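Local coordinates for UDP-N-acetylglucosamine--peptide N-acetylglucosaminyltransferase stabilizing protein GtfB (Streptococcus gordonii, PDB 5E9T) that acts with the glycosyltransferase GtfA to attach the first GlcNAc, from UDP-GlcNAc, to the serine-rich repeat adhesin GspB, whose export uses the accessory SecA2/SecY2 system, at residues B[62-67]-B[103-108]; B[252-257]-B[269-274]; B[278-283]-B[371-376]. All blocks are in the same frame, centred on the assembly; numbering follows the deposited sequence.

Contact 1 of 3, residues B[62-67]-B[103-108]; sequences NQVPVP and KQVDWL
W107 and V105, alternate residues of strand 101-108, carry the loop 62-67 on one face of the antiparallel up-and-down sheet of GtfB. No hydrogen bond joins the two segments, and their nearest CA atoms, those of V64 and V105, stay 8.1 Å apart, so the loop lies over the sheet without being a strand of it. The W107 side chain can be followed outward. Its CB meets nothing of the loop; chi1 of -69° sets CG beside the backbone N and anti to the carbonyl carbon, and the indole then reaches across to the loop. NE1 is hydrogen-bonded to E118 OE2 on the neighbouring strand 114-120, which limits how the ring can turn, while V105 CG2 sits 4.0 Å above one face, offset toward the rim. Farther out, CZ2 has the carbonyl O of P65 at its edge, near the ring plane, at 4.2 Å. The tip atom CH2 meets P67 CD at 4.2 Å and V66 CG1 at 4.3 Å, both obliquely; P67 arrives from the direction opposite to the indole. GtfA shares this site: R188 of a GtfA chain makes a cation-pi contact with W107, and I193 of the same subunit packs on both W107 and P67. On the other side of the strand, Q104 NE2 donates to D106 OD1 at 2.8 Å, close to a classic bulge of K103 and Q104 opposite H92. Apart from the indole, the one other side-chain contact between the two segments is apolar: V64 CG1 against V105 CG2 at 4.3 Å.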
loop_
_atom_site.group_PDB
_atom_site.type_symbol
_atom_site.label_atom_id
_atom_site.label_comp_id
_atom_site.label_asym_id
_atom_site.label_seq_id
_atom_site.Cartn_x
_atom_site.Cartn_y
_atom_site.Cartn_z
ATOM N N ASN B 62 -16.947 -17.822 1.661
ATOM C CA ASN B 62 -17.368 -16.465 1.342
ATOM C C ASN B 62 -18.220 -15.832 2.438
ATOM O O ASN B 62 -18.791 -14.760 2.216
ATOM C CB ASN B 62 -18.115 -16.440 0.004
ATOM C CG ASN B 62 -19.359 -17.293 0.011
ATOM O OD1 ASN B 62 -19.398 -18.344 0.644
ATOM N ND2 ASN B 62 -20.385 -16.850 -0.704
ATOM N N GLN B 63 -18.362 -16.489 3.589
ATOM C CA GLN B 63 -19.020 -15.890 4.743
ATOM C C GLN B 63 -18.046 -15.310 5.767
ATOM O O GLN B 63 -18.493 -14.799 6.802
ATOM C CB GLN B 63 -19.932 -16.913 5.413
ATOM C CG GLN B 63 -20.819 -17.630 4.424
ATOM C CD GLN B 63 -21.786 -18.577 5.090
ATOM O OE1 GLN B 63 -21.413 -19.679 5.489
ATOM N NE2 GLN B 63 -23.039 -18.153 5.214
ATOM N N VAL B 64 -16.741 -15.386 5.516
ATOM C CA VAL B 64 -15.744 -14.722 6.352
ATOM C C VAL B 64 -16.080 -13.236 6.395
ATOM O O VAL B 64 -16.132 -12.592 5.336
ATOM C CB VAL B 64 -14.321 -14.943 5.813
ATOM C CG1 VAL B 64 -13.312 -14.179 6.647
ATOM C CG2 VAL B 64 -13.980 -16.422 5.775
ATOM N N PRO B 65 -16.333 -12.649 7.565
ATOM C CA PRO B 65 -16.604 -11.205 7.607
ATOM C C PRO B 65 -15.363 -10.417 7.215
ATOM O O PRO B 65 -14.281 -10.610 7.775
ATOM C CB PRO B 65 -16.999 -10.955 9.068
ATOM C CG PRO B 65 -17.385 -12.300 9.600
ATOM C CD PRO B 65 -16.497 -13.276 8.885
ATOM N N VAL B 66 -15.533 -9.508 6.261
ATOM C CA VAL B 66 -14.424 -8.735 5.708
ATOM C C VAL B 66 -14.807 -7.271 5.739
ATOM O O VAL B 66 -15.993 -6.935 5.934
ATOM C CB VAL B 66 -14.076 -9.195 4.269
ATOM C CG1 VAL B 66 -13.578 -10.639 4.262
ATOM C CG2 VAL B 66 -15.282 -9.030 3.374
ATOM N N PRO B 67 -13.850 -6.360 5.592
ATOM C CA PRO B 67 -14.201 -4.954 5.449
ATOM C C PRO B 67 -15.154 -4.756 4.335
ATOM O O PRO B 67 -15.153 -5.520 3.335
ATOM C CB PRO B 67 -12.841 -4.276 5.210
ATOM C CG PRO B 67 -11.851 -5.182 5.839
ATOM C CD PRO B 67 -12.382 -6.563 5.611
ATOM N N LYS B 103 -11.825 -22.996 8.310
ATOM C CA LYS B 103 -11.072 -23.407 9.486
ATOM C C LYS B 103 -10.333 -22.219 10.093
ATOM O O LYS B 103 -10.558 -21.862 11.253
ATOM C CB LYS B 103 -10.095 -24.525 9.101
ATOM C CG LYS B 103 -8.949 -24.774 10.069
ATOM C CD LYS B 103 -7.968 -25.769 9.459
ATOM C CE LYS B 103 -6.666 -25.849 10.234
ATOM N NZ LYS B 103 -5.584 -26.433 9.387
ATOM N N GLN B 104 -9.441 -21.606 9.318
ATOM C CA GLN B 104 -8.572 -20.545 9.799
ATOM C C GLN B 104 -8.370 -19.528 8.683
ATOM O O GLN B 104 -8.105 -19.913 7.540
ATOM C CB GLN B 104 -7.244 -21.155 10.252
ATOM C CG GLN B 104 -6.101 -20.208 10.510
ATOM C CD GLN B 104 -4.801 -20.968 10.704
ATOM O OE1 GLN B 104 -4.809 -22.186 10.899
ATOM N NE2 GLN B 104 -3.680 -20.260 10.645
ATOM N N VAL B 105 -8.486 -18.240 9.005
ATOM C CA VAL B 105 -8.242 -17.168 8.045
ATOM C C VAL B 105 -7.012 -16.384 8.490
ATOM O O VAL B 105 -6.941 -15.919 9.634
ATOM C CB VAL B 105 -9.471 -16.254 7.879
ATOM C CG1 VAL B 105 -9.956 -15.719 9.214
ATOM C CG2 VAL B 105 -9.156 -15.113 6.929
ATOM N N ASP B 106 -6.044 -16.243 7.583
ATOM C CA ASP B 106 -4.723 -15.693 7.883
ATOM C C ASP B 106 -4.613 -14.291 7.298
ATOM O O ASP B 106 -4.462 -14.138 6.083
ATOM C CB ASP B 106 -3.636 -16.592 7.300
ATOM C CG ASP B 106 -3.206 -17.684 8.249
ATOM O OD1 ASP B 106 -3.806 -17.796 9.337
ATOM O OD2 ASP B 106 -2.273 -18.439 7.897
ATOM N N TRP B 107 -4.624 -13.275 8.157
ATOM C CA TRP B 107 -4.548 -11.892 7.700
ATOM C C TRP B 107 -3.100 -11.467 7.488
ATOM O O TRP B 107 -2.204 -11.854 8.243
ATOM C CB TRP B 107 -5.233 -10.959 8.698
ATOM C CG TRP B 107 -6.713 -11.136 8.723
ATOM C CD1 TRP B 107 -7.434 -11.855 9.626
ATOM C CD2 TRP B 107 -7.659 -10.599 7.789
ATOM N NE1 TRP B 107 -8.773 -11.795 9.319
ATOM C CE2 TRP B 107 -8.937 -11.030 8.195
ATOM C CE3 TRP B 107 -7.550 -9.794 6.650
ATOM C CZ2 TRP B 107 -10.097 -10.684 7.504
ATOM C CZ3 TRP B 107 -8.703 -9.453 5.966
ATOM C CH2 TRP B 107 -9.958 -9.896 6.396
ATOM N N LEU B 108 -2.879 -10.656 6.458
ATOM C CA LEU B 108 -1.546 -10.214 6.077
ATOM C C LEU B 108 -1.459 -8.695 6.154
ATOM O O LEU B 108 -2.476 -7.997 6.183
ATOM C CB LEU B 108 -1.187 -10.668 4.653
ATOM C CG LEU B 108 -1.520 -12.114 4.279
ATOM C CD1 LEU B 108 -1.162 -12.394 2.826
ATOM C CD2 LEU B 108 -0.818 -13.085 5.206
#

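Contact 2 of 3, residues B[252-257]-B[269-274]; sequences ATYEKA and FLHLGY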
loop_
_atom_site.group_PDB
_atom_site.type_symbol
_atom_site.label_atom_id
_atom_site.label_comp_id
_atom_site.label_asym_id
_atom_site.label_seq_id
_atom_site.Cartn_x
_atom_site.Cartn_y
_atom_site.Cartn_z
ATOM N N ALA B 252 5.576 -53.226 12.011
ATOM C CA ALA B 252 6.858 -53.024 11.375
ATOM C C ALA B 252 7.789 -52.234 12.276
ATOM O O ALA B 252 8.980 -52.550 12.381
ATOM C CB ALA B 252 6.626 -52.324 10.037
ATOM N N THR B 253 7.256 -51.221 12.965
ATOM C CA THR B 253 8.094 -50.465 13.886
ATOM C C THR B 253 8.242 -51.178 15.225
ATOM O O THR B 253 9.287 -51.061 15.869
ATOM C CB THR B 253 7.552 -49.044 14.073
ATOM O OG1 THR B 253 6.123 -49.059 14.137
ATOM C CG2 THR B 253 8.001 -48.149 12.922
ATOM N N TYR B 254 7.222 -51.931 15.654
ATOM C CA TYR B 254 7.357 -52.745 16.865
ATOM C C TYR B 254 8.587 -53.638 16.788
ATOM O O TYR B 254 9.281 -53.848 17.791
ATOM C CB TYR B 254 6.096 -53.595 17.097
ATOM C CG TYR B 254 6.170 -54.541 18.294
ATOM C CD1 TYR B 254 6.608 -55.856 18.148
ATOM C CD2 TYR B 254 5.798 -54.118 19.567
ATOM C CE1 TYR B 254 6.674 -56.723 19.243
ATOM C CE2 TYR B 254 5.862 -54.978 20.666
ATOM C CZ TYR B 254 6.299 -56.276 20.496
ATOM O OH TYR B 254 6.357 -57.123 21.582
ATOM N N GLU B 255 8.874 -54.174 15.602
ATOM C CA GLU B 255 10.115 -54.914 15.405
ATOM C C GLU B 255 11.318 -53.986 15.502
ATOM O O GLU B 255 12.313 -54.310 16.161
ATOM C CB GLU B 255 10.099 -55.621 14.052
ATOM C CG GLU B 255 8.749 -56.174 13.657
ATOM C CD GLU B 255 8.865 -57.338 12.697
ATOM O OE1 GLU B 255 8.586 -58.479 13.117
ATOM O OE2 GLU B 255 9.244 -57.112 11.528
ATOM N N LYS B 256 11.244 -52.827 14.842
ATOM C CA LYS B 256 12.313 -51.841 14.955
ATOM C C LYS B 256 12.471 -51.364 16.391
ATOM O O LYS B 256 13.576 -51.000 16.809
ATOM C CB LYS B 256 12.030 -50.660 14.025
ATOM C CG LYS B 256 13.255 -49.863 13.622
ATOM C CD LYS B 256 12.970 -49.057 12.365
ATOM C CE LYS B 256 14.234 -48.832 11.552
ATOM N NZ LYS B 256 13.939 -48.224 10.224
ATOM N N ALA B 257 11.382 -51.366 17.162
ATOM C CA ALA B 257 11.465 -51.004 18.572
ATOM C C ALA B 257 12.161 -52.095 19.377
ATOM O O ALA B 257 13.094 -51.818 20.141
ATOM C CB ALA B 257 10.065 -50.735 19.124
ATOM N N PHE B 269 7.088 -53.526 25.989
ATOM C CA PHE B 269 6.478 -53.271 24.692
ATOM C C PHE B 269 5.374 -54.290 24.487
ATOM O O PHE B 269 5.632 -55.467 24.222
ATOM C CB PHE B 269 7.497 -53.345 23.561
ATOM C CG PHE B 269 8.467 -52.214 23.551
ATOM C CD1 PHE B 269 9.326 -52.019 24.615
ATOM C CD2 PHE B 269 8.529 -51.350 22.478
ATOM C CE1 PHE B 269 10.226 -50.982 24.613
ATOM C CE2 PHE B 269 9.430 -50.313 22.470
ATOM C CZ PHE B 269 10.281 -50.127 23.538
ATOM N N LEU B 270 4.151 -53.827 24.593
ATOM C CA LEU B 270 3.001 -54.565 24.136
ATOM C C LEU B 270 2.763 -54.165 22.686
ATOM O O LEU B 270 3.007 -53.026 22.294
ATOM C CB LEU B 270 1.802 -54.238 25.022
ATOM C CG LEU B 270 0.545 -55.081 24.987
ATOM C CD1 LEU B 270 -0.435 -54.534 25.981
ATOM C CD2 LEU B 270 -0.036 -54.970 23.638
ATOM N N HIS B 271 2.288 -55.101 21.884
ATOM C CA HIS B 271 1.905 -54.780 20.521
ATOM C C HIS B 271 0.433 -55.089 20.234
ATOM O O HIS B 271 -0.081 -56.118 20.676
ATOM C CB HIS B 271 2.750 -55.548 19.563
ATOM C CG HIS B 271 1.990 -55.936 18.346
ATOM N ND1 HIS B 271 1.419 -55.005 17.504
ATOM C CD2 HIS B 271 1.638 -57.153 17.876
ATOM C CE1 HIS B 271 0.698 -55.643 16.604
ATOM N NE2 HIS B 271 0.865 -56.943 16.772
ATOM N N LEU B 272 -0.204 -54.229 19.427
ATOM C CA LEU B 272 -1.646 -54.240 19.098
ATOM C C LEU B 272 -1.860 -53.656 17.688
ATOM O O LEU B 272 -0.932 -53.589 16.879
ATOM C CB LEU B 272 -2.387 -53.520 20.238
ATOM C CG LEU B 272 -3.900 -53.433 20.446
ATOM C CD1 LEU B 272 -4.562 -52.711 19.414
ATOM C CD2 LEU B 272 -4.463 -54.847 20.537
ATOM N N GLY B 273 -3.082 -53.257 17.379
ATOM C CA GLY B 273 -3.478 -52.821 16.057
ATOM C C GLY B 273 -4.694 -51.934 16.211
ATOM O O GLY B 273 -4.921 -51.360 17.273
ATOM N N TYR B 274 -5.444 -51.743 15.131
ATOM C CA TYR B 274 -6.717 -51.038 15.241
ATOM C C TYR B 274 -7.859 -51.907 14.724
ATOM O O TYR B 274 -7.673 -52.735 13.825
ATOM C CB TYR B 274 -6.689 -49.701 14.482
ATOM C CG TYR B 274 -5.469 -48.854 14.770
ATOM C CD1 TYR B 274 -5.432 -47.985 15.856
ATOM C CD2 TYR B 274 -4.349 -48.933 13.957
ATOM C CE1 TYR B 274 -4.307 -47.215 16.117
ATOM C CE2 TYR B 274 -3.223 -48.170 14.209
ATOM C CZ TYR B 274 -3.207 -47.313 15.288
ATOM O OH TYR B 274 -2.088 -46.551 15.543
#
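Y254 lays one face of its phenol ring against H271 CB, part of the tightly packed side of the contact. The methylene carbon stands over the face, 3.5 Å from the centroid of the Y254 ring, the geometry of a CH-pi interaction. A chi1 of 177° puts Y254 CG anti to the backbone N, and the ring extends from the helix to the segment 269-274, where its hydroxyl OH donates to F269 O at 3.2 Å. The hydroxyl comes from above the carbonyl plane, 44° out of it, while the same carbonyl oxygen lies near the plane of the phenol ring at its edge. F269 CB packs on Y254 CE2 at 3.7 Å, and one turn along the helix A257 CB touches the F269 ring obliquely, at CE2. The contact joins helix 251-260 to strand 269-270 within a beta-alpha-beta unit that begins with strand 243-247, at the margin of a parallel sheet. The H271 side of the contact is looser and partly exposed. The H271 imidazole leads away from the helix; its plane is inclined 49° to that of Y254, with centroids 5.3 Å apart, an oblique arrangement. Its ND1 makes a weak hydrogen bond to I248 O. L270 turns its CB away from helix 251-260, and its side chain touches T440 of helix 434-442.

Contact 3 of 3, residues B[278-283]-B[371-376]; sequences FKRDNY and FENNLL
F278 lies against N374, the C-prime residue of a Schellman motif that ends helix 366-372. The two side chains cross at about a right angle, yet ring and amide planes differ by only 10°; N374 ND2 comes 3.6 Å from F278 CB and donates to R280 O at 3.0 Å. F278 is tilted 44° to F371, with CE2 over one face of the F371 ring, an oblique pairing; Y389 stacks on F371. K279 and E372 instead run side by side in the same direction. K279 N donates to E372 O at 2.7 Å, and K279 NZ forms a salt bridge with E372 OE1, met from above the carboxylate plane; R368 holds E372 OE2. R280 crosses N373 at about a right angle, its guanidinium 80° from the N373 amide plane and with N373 CB over one face. Its chain bends at chi2, bringing the group over the helix terminus, where D352 OD1 provides the salt bridge to R280 NH1 and S351 O accepts from R280 NH2. Last comes a weak bond, N282 ND2 to N374 O at 3.4 Å.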
loop_
_atom_site.group_PDB
_atom_site.type_symbol
_atom_site.label_atom_id
_atom_site.label_comp_id
_atom_site.label_asym_id
_atom_site.label_seq_id
_atom_site.Cartn_x
_atom_site.Cartn_y
_atom_site.Cartn_z
ATOM N N PHE B 278 -15.515 -51.717 8.868
ATOM C CA PHE B 278 -15.654 -51.735 7.419
ATOM C C PHE B 278 -17.127 -51.625 7.047
ATOM O O PHE B 278 -18.010 -52.041 7.802
ATOM C CB PHE B 278 -15.047 -53.005 6.822
ATOM C CG PHE B 278 -13.566 -53.150 7.058
ATOM C CD1 PHE B 278 -13.090 -53.745 8.216
ATOM C CD2 PHE B 278 -12.652 -52.711 6.115
ATOM C CE1 PHE B 278 -11.730 -53.892 8.432
ATOM C CE2 PHE B 278 -11.289 -52.854 6.326
ATOM C CZ PHE B 278 -10.829 -53.446 7.486
ATOM N N LYS B 279 -17.391 -51.009 5.896
ATOM C CA LYS B 279 -18.768 -50.701 5.530
ATOM C C LYS B 279 -19.488 -51.803 4.754
ATOM O O LYS B 279 -20.724 -51.821 4.766
ATOM C CB LYS B 279 -18.802 -49.402 4.723
ATOM C CG LYS B 279 -18.251 -48.217 5.501
ATOM C CD LYS B 279 -18.994 -48.039 6.820
ATOM C CE LYS B 279 -18.553 -46.776 7.555
ATOM N NZ LYS B 279 -17.175 -46.874 8.120
ATOM N N ARG B 280 -18.771 -52.736 4.123
ATOM C CA ARG B 280 -19.395 -53.810 3.346
ATOM C C ARG B 280 -18.307 -54.693 2.750
ATOM O O ARG B 280 -17.150 -54.282 2.622
ATOM C CB ARG B 280 -20.316 -53.280 2.226
ATOM C CG ARG B 280 -19.746 -52.164 1.345
ATOM C CD ARG B 280 -18.984 -52.703 0.142
ATOM N NE ARG B 280 -19.037 -51.808 -1.012
ATOM C CZ ARG B 280 -18.165 -51.829 -2.017
ATOM N NH1 ARG B 280 -17.161 -52.696 -2.010
ATOM N NH2 ARG B 280 -18.291 -50.980 -3.027
ATOM N N ASP B 281 -18.701 -55.907 2.365
ATOM C CA ASP B 281 -17.766 -56.860 1.791
ATOM C C ASP B 281 -17.502 -56.521 0.327
ATOM O O ASP B 281 -18.102 -55.612 -0.250
ATOM C CB ASP B 281 -18.291 -58.284 1.946
ATOM C CG ASP B 281 -18.265 -58.759 3.385
ATOM O OD1 ASP B 281 -17.554 -58.138 4.203
ATOM O OD2 ASP B 281 -18.947 -59.761 3.695
ATOM N N ASN B 282 -16.612 -57.292 -0.296
ATOM C CA ASN B 282 -16.044 -56.872 -1.576
ATOM C C ASN B 282 -17.003 -57.123 -2.738
ATOM O O ASN B 282 -17.579 -56.177 -3.285
ATOM C CB ASN B 282 -14.701 -57.574 -1.791
ATOM C CG ASN B 282 -14.095 -57.266 -3.137
ATOM O OD1 ASN B 282 -14.645 -57.616 -4.173
ATOM N ND2 ASN B 282 -12.969 -56.570 -3.128
ATOM N N TYR B 283 -17.198 -58.394 -3.110
ATOM C CA TYR B 283 -18.018 -58.924 -4.224
ATOM C C TYR B 283 -17.277 -59.043 -5.559
ATOM O O TYR B 283 -17.887 -59.505 -6.531
ATOM C CB TYR B 283 -19.311 -58.122 -4.455
ATOM C CG TYR B 283 -20.173 -58.061 -3.220
ATOM C CD1 TYR B 283 -20.377 -59.181 -2.448
ATOM C CD2 TYR B 283 -20.753 -56.882 -2.808
ATOM C CE1 TYR B 283 -21.156 -59.138 -1.312
ATOM C CE2 TYR B 283 -21.536 -56.829 -1.665
ATOM C CZ TYR B 283 -21.733 -57.964 -0.921
ATOM O OH TYR B 283 -22.505 -57.936 0.218
ATOM N N PHE B 371 -10.575 -48.052 1.578
ATOM C CA PHE B 371 -10.261 -49.046 2.601
ATOM C C PHE B 371 -11.471 -49.345 3.477
ATOM O O PHE B 371 -11.735 -50.507 3.808
ATOM C CB PHE B 371 -9.086 -48.554 3.448
ATOM C CG PHE B 371 -8.662 -49.512 4.527
ATOM C CD1 PHE B 371 -9.217 -49.438 5.796
ATOM C CD2 PHE B 371 -7.699 -50.474 4.277
ATOM C CE1 PHE B 371 -8.826 -50.313 6.791
ATOM C CE2 PHE B 371 -7.303 -51.351 5.269
ATOM C CZ PHE B 371 -7.868 -51.270 6.527
ATOM N N GLU B 372 -12.223 -48.309 3.860
ATOM C CA GLU B 372 -13.404 -48.522 4.688
ATOM C C GLU B 372 -14.484 -49.298 3.944
ATOM O O GLU B 372 -15.316 -49.961 4.573
ATOM C CB GLU B 372 -13.963 -47.183 5.171
ATOM C CG GLU B 372 -12.981 -46.335 5.962
ATOM C CD GLU B 372 -13.666 -45.210 6.710
ATOM O OE1 GLU B 372 -14.912 -45.130 6.651
ATOM O OE2 GLU B 372 -12.963 -44.404 7.359
ATOM N N ASN B 373 -14.500 -49.211 2.617
ATOM C CA ASN B 373 -15.471 -49.910 1.787
ATOM C C ASN B 373 -14.945 -51.233 1.239
ATOM O O ASN B 373 -15.599 -51.840 0.384
ATOM C CB ASN B 373 -15.938 -49.003 0.651
ATOM C CG ASN B 373 -17.166 -48.198 1.023
ATOM O OD1 ASN B 373 -18.264 -48.454 0.525
ATOM N ND2 ASN B 373 -16.992 -47.228 1.913
ATOM N N ASN B 374 -13.763 -51.669 1.680
ATOM C CA ASN B 374 -13.178 -52.956 1.306
ATOM C C ASN B 374 -12.866 -53.047 -0.181
ATOM O O ASN B 374 -12.806 -54.146 -0.740
ATOM C CB ASN B 374 -14.079 -54.127 1.723
ATOM C CG ASN B 374 -13.590 -54.822 2.978
ATOM O OD1 ASN B 374 -12.409 -55.147 3.103
ATOM N ND2 ASN B 374 -14.500 -55.056 3.917
ATOM N N LEU B 375 -12.667 -51.909 -0.837
ATOM C CA LEU B 375 -12.083 -51.915 -2.170
ATOM C C LEU B 375 -10.603 -52.257 -2.072
ATOM O O LEU B 375 -9.891 -51.745 -1.201
ATOM C CB LEU B 375 -12.256 -50.552 -2.843
ATOM C CG LEU B 375 -13.597 -50.167 -3.464
ATOM C CD1 LEU B 375 -14.667 -49.987 -2.410
ATOM C CD2 LEU B 375 -13.448 -48.897 -4.282
ATOM N N LEU B 376 -10.136 -53.130 -2.966
ATOM C CA LEU B 376 -8.717 -53.459 -3.002
ATOM C C LEU B 376 -7.959 -52.349 -3.711
ATOM O O LEU B 376 -8.219 -52.057 -4.885
ATOM C CB LEU B 376 -8.444 -54.786 -3.699
ATOM C CG LEU B 376 -6.932 -54.873 -3.905
ATOM C CD1 LEU B 376 -6.177 -55.033 -2.570
ATOM C CD2 LEU B 376 -6.554 -55.981 -4.873
#

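In the fold
Along the chain the contacts come in series. Contact 1 belongs to the antiparallel sheet, its centre about 43 Å from that of contact 2 and about 39 Å from that of contact 3. Contact 2 closes the edge of the parallel sheet at strand 269-270; contact 3 lies about 25 Å on, centre to centre, where the adjoining loop meets the end of helix 366-372, in the region of alternating strands and helices that follows. The chain's last helices return to both: 415-428 packs on contact 3 and 434-442 on contact 2, consistent with a two-domain GT-B-like body. GtfA chains touch contact 1, not the other two, consistent with the antiparallel sheet and its covering loop forming part of the GtfA-binding surface.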